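Local coordinates for uncharacterized protein YobA (Bacillus subtilis subsp. subtilis str. 168, PDB 4QY7), which is of unknown function but has an OB-fold of the DUF3221 family and is probably made with a signal peptide, at residues A[12-17]-A[40-45]. Numbering follows the deposited sequence.
Sequences YVVLKD and GQLMNK
Leu42 drops one methyl, CD1, from the helix onto the side chains of Val14 and Leu15, and that carbon makes both close approaches to the strand. It meets the end of Leu15 closely, CD1 of Leu42 lying 3.5 Å from CD1 of Leu15, tighter than ordinary carbon-carbon contact. CG2 of Val14 approaches the same Leu42 CD1 at 3.8 Å, again tip to tip. Val14 and Leu15 each have two modelled conformers; the distances belong to one, leaving the tightness of the Leu15 pair doubtful. Leu42 gets there with CG anti to its own carbonyl carbon (chi1 -71°); chi2 of 164° leaves CD1 extended, nearly anti to CA, and this methyl reaches the strand.

Neighbouring strand residues would normally point to opposite faces. Here both Val14 and Leu15 aim at the helix because they sit in a classic beta bulge: both pair through their backbones with Ile22 of the antiparallel strand 20-24, and Val14 has a helical-looking psi of -34°. The bulge lies near the end of strand 7-16 in the OB-fold sheet, where helix 39-45 packs against it.

Further out, Val14 also leans on Ile22, Ile24 and Pro30, while Met43, a selenomethionine, reaches from the helix to Ile22 and Pro82. Two bonds tie the helix to the chain leading into it: a salt bridge from Lys45 NZ to Asp34 and a hydrogen bond from Ser38 N to Gln41 OE1.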
ATOM      1  N   TYR A  12       0.064  -4.706   4.096  1.00 12.27           N
ATOM      2  CA  TYR A  12      -0.985  -4.434   5.079  1.00 12.56           C
ATOM      3  C   TYR A  12      -1.272  -2.962   5.138  1.00 14.84           C
ATOM      4  O   TYR A  12      -0.328  -2.184   5.281  1.00 12.65           O
ATOM      5  CB  TYR A  12      -0.572  -4.911   6.485  1.00 14.84           C
ATOM      6  CG  TYR A  12      -0.353  -6.399   6.577  1.00 18.81           C
ATOM      7  CD1 TYR A  12       0.849  -6.971   6.161  1.00 19.81           C
ATOM      8  CD2 TYR A  12      -1.383  -7.248   6.950  1.00 21.90           C
ATOM      9  CE1 TYR A  12       1.041  -8.350   6.185  1.00 20.04           C
ATOM     10  CE2 TYR A  12      -1.190  -8.633   7.011  1.00 22.66           C
ATOM     11  CZ  TYR A  12       0.020  -9.173   6.612  1.00 26.48           C
ATOM     12  OH  TYR A  12       0.252 -10.538   6.645  1.00 31.73           O
ATOM     13  N   VAL A  13      -2.548  -2.572   5.139  1.00 12.28           N
ATOM     14  CA  VAL A  13      -2.927  -1.150   5.183  1.00 11.53           C
ATOM     15  C   VAL A  13      -2.735  -0.620   6.585  1.00 15.11           C
ATOM     16  O   VAL A  13      -3.430  -1.082   7.464  1.00 16.64           O
ATOM     17  CB  VAL A  13      -4.392  -0.930   4.735  1.00 14.85           C
ATOM     18  CG1 VAL A  13      -4.790   0.556   4.784  1.00 15.50           C
ATOM     19  CG2 VAL A  13      -4.631  -1.496   3.333  1.00 14.70           C
ATOM     20  N   VAL A  14      -1.838   0.350   6.793  1.00 14.15           N
ATOM     21  CA  VAL A  14      -1.604   0.946   8.128  0.50 13.98           C
ATOM     22  C   VAL A  14      -2.221   2.338   8.211  1.00 18.95           C
ATOM     23  O   VAL A  14      -2.703   2.727   9.278  1.00 20.67           O
ATOM     24  CB  VAL A  14      -0.118   0.977   8.580  0.50 17.22           C
ATOM     25  CG1 VAL A  14       0.340  -0.412   8.999  0.50 18.80           C
ATOM     26  CG2 VAL A  14       0.810   1.566   7.523  0.50 15.39           C
ATOM     27  N   LEU A  15      -2.227   3.091   7.105  1.00 16.39           N
ATOM     28  CA  LEU A  15      -2.861   4.412   7.031  0.50 16.44           C
ATOM     29  C   LEU A  15      -3.632   4.508   5.732  1.00 20.07           C
ATOM     30  O   LEU A  15      -3.187   3.985   4.715  1.00 17.67           O
ATOM     31  CB  LEU A  15      -1.824   5.536   7.096  0.50 16.94           C
ATOM     32  CG  LEU A  15      -1.012   5.650   8.384  0.50 20.73           C
ATOM     33  CD1 LEU A  15       0.279   6.426   8.140  0.50 22.08           C
ATOM     34  CD2 LEU A  15      -1.839   6.316   9.495  0.50 25.80           C
ATOM     35  N   LYS A  16      -4.796   5.154   5.746  1.00 17.18           N
ATOM     36  CA  LYS A  16      -5.594   5.292   4.528  1.00 16.47           C
ATOM     37  C   LYS A  16      -6.353   6.584   4.615  1.00 22.59           C
ATOM     38  O   LYS A  16      -6.992   6.842   5.637  1.00 25.44           O
ATOM     39  CB  LYS A  16      -6.577   4.108   4.360  1.00 18.66           C
ATOM     40  CG  LYS A  16      -7.290   4.095   2.977  1.00 19.17           C
ATOM     41  CD  LYS A  16      -8.689   4.731   3.043  1.00 25.93           C
ATOM     42  CE  LYS A  16      -9.364   4.795   1.700  1.00 26.58           C
ATOM     43  NZ  LYS A  16     -10.802   5.197   1.830  1.00 25.58           N
ATOM     44  N   ASP A  17      -6.238   7.415   3.588  1.00 21.28           N
ATOM     45  CA  ASP A  17      -7.021   8.643   3.475  1.00 21.05           C
ATOM     46  C   ASP A  17      -7.631   8.601   2.090  1.00 23.61           C
ATOM     47  O   ASP A  17      -7.490   7.589   1.404  1.00 21.52           O
ATOM     48  CB  ASP A  17      -6.180   9.884   3.797  1.00 23.17           C
ATOM     49  CG  ASP A  17      -5.070  10.254   2.837  1.00 30.12           C
ATOM     50  OD1 ASP A  17      -5.187   9.937   1.627  1.00 28.29           O
ATOM     51  OD2 ASP A  17      -4.131  10.960   3.268  1.00 39.88           O
ATOM     52  N   GLY A  40       5.547   9.450  10.408  1.00 26.90           N
ATOM     53  CA  GLY A  40       6.985   9.574  10.637  1.00 27.56           C
ATOM     54  C   GLY A  40       7.570   8.388  11.375  1.00 30.03           C
ATOM     55  O   GLY A  40       8.650   7.899  11.038  1.00 30.62           O
ATOM     56  N   GLN A  41       6.853   7.904  12.392  1.00 24.90           N
ATOM     57  CA  GLN A  41       7.306   6.752  13.172  1.00 23.95           C
ATOM     58  C   GLN A  41       7.266   5.480  12.351  1.00 25.97           C
ATOM     59  O   GLN A  41       8.145   4.621  12.520  1.00 25.25           O
ATOM     60  CB  GLN A  41       6.441   6.580  14.410  1.00 24.87           C
ATOM     61  CG  GLN A  41       6.748   7.608  15.500  1.00 25.21           C
ATOM     62  CD  GLN A  41       5.785   7.505  16.650  1.00 39.73           C
ATOM     63  OE1 GLN A  41       4.560   7.460  16.464  1.00 29.14           O
ATOM     64  NE2 GLN A  41       6.307   7.466  17.878  1.00 33.83           N
ATOM     65  N   LEU A  42       6.221   5.324  11.501  1.00 23.17           N
ATOM     66  CA  LEU A  42       6.147   4.167  10.603  1.00 21.90           C
ATOM     67  C   LEU A  42       7.300   4.194   9.627  1.00 25.41           C
ATOM     68  O   LEU A  42       7.876   3.134   9.375  1.00 24.80           O
ATOM     69  CB  LEU A  42       4.842   4.146   9.791  1.00 20.60           C
ATOM     70  CG  LEU A  42       3.579   3.831  10.559  1.00 23.73           C
ATOM     71  CD1 LEU A  42       2.383   4.219   9.756  1.00 23.39           C
ATOM     72  CD2 LEU A  42       3.498   2.339  10.946  1.00 21.31           C
HETATM   73  N   MSE A  43       7.633   5.413   9.080  1.00 24.79           N
HETATM   74  CA  MSE A  43       8.750   5.558   8.132  0.65 24.85           C
HETATM   75  C   MSE A  43      10.052   5.067   8.767  1.00 32.39           C
HETATM   76  O   MSE A  43      10.853   4.414   8.093  1.00 33.90           O
HETATM   77  CB  MSE A  43       8.897   7.016   7.649  0.65 25.64           C
HETATM   78  CG  MSE A  43       7.705   7.521   6.836  0.65 28.21           C
HETATM   79 SE   MSE A  43       7.531   6.670   5.131  0.49 30.04          SE
HETATM   80  CE  MSE A  43       5.650   6.729   4.908  0.65 26.55           C
ATOM     81  N   ASN A  44      10.248   5.341  10.064  1.00 31.79           N
ATOM     82  CA  ASN A  44      11.449   4.902  10.791  1.00 33.32           C
ATOM     83  C   ASN A  44      11.427   3.395  11.076  1.00 35.56           C
ATOM     84  O   ASN A  44      12.376   2.690  10.736  1.00 38.05           O
ATOM     85  CB  ASN A  44      11.564   5.666  12.102  1.00 36.81           C
ATOM     86  CG  ASN A  44      12.788   5.301  12.892  1.00 69.03           C
ATOM     87  OD1 ASN A  44      13.913   5.483  12.419  1.00 63.59           O
ATOM     88  ND2 ASN A  44      12.597   4.746  14.092  1.00 63.06           N
ATOM     89  N   LYS A  45      10.342   2.891  11.666  1.00 27.72           N
ATOM     90  CA  LYS A  45      10.251   1.483  12.042  1.00 26.04           C
ATOM     91  C   LYS A  45      10.247   0.518  10.851  1.00 30.97           C
ATOM     92  O   LYS A  45      10.874  -0.535  10.934  1.00 31.92           O
ATOM     93  CB  LYS A  45       8.972   1.263  12.861  1.00 26.63           C
ATOM     94  CG  LYS A  45       8.782  -0.161  13.340  1.00 31.73           C
ATOM     95  CD  LYS A  45       7.798  -0.262  14.488  1.00 35.14           C
ATOM     96  CE  LYS A  45       7.662  -1.705  14.916  1.00 40.56           C
ATOM     97  NZ  LYS A  45       6.842  -1.848  16.140  1.00 45.63           N
TER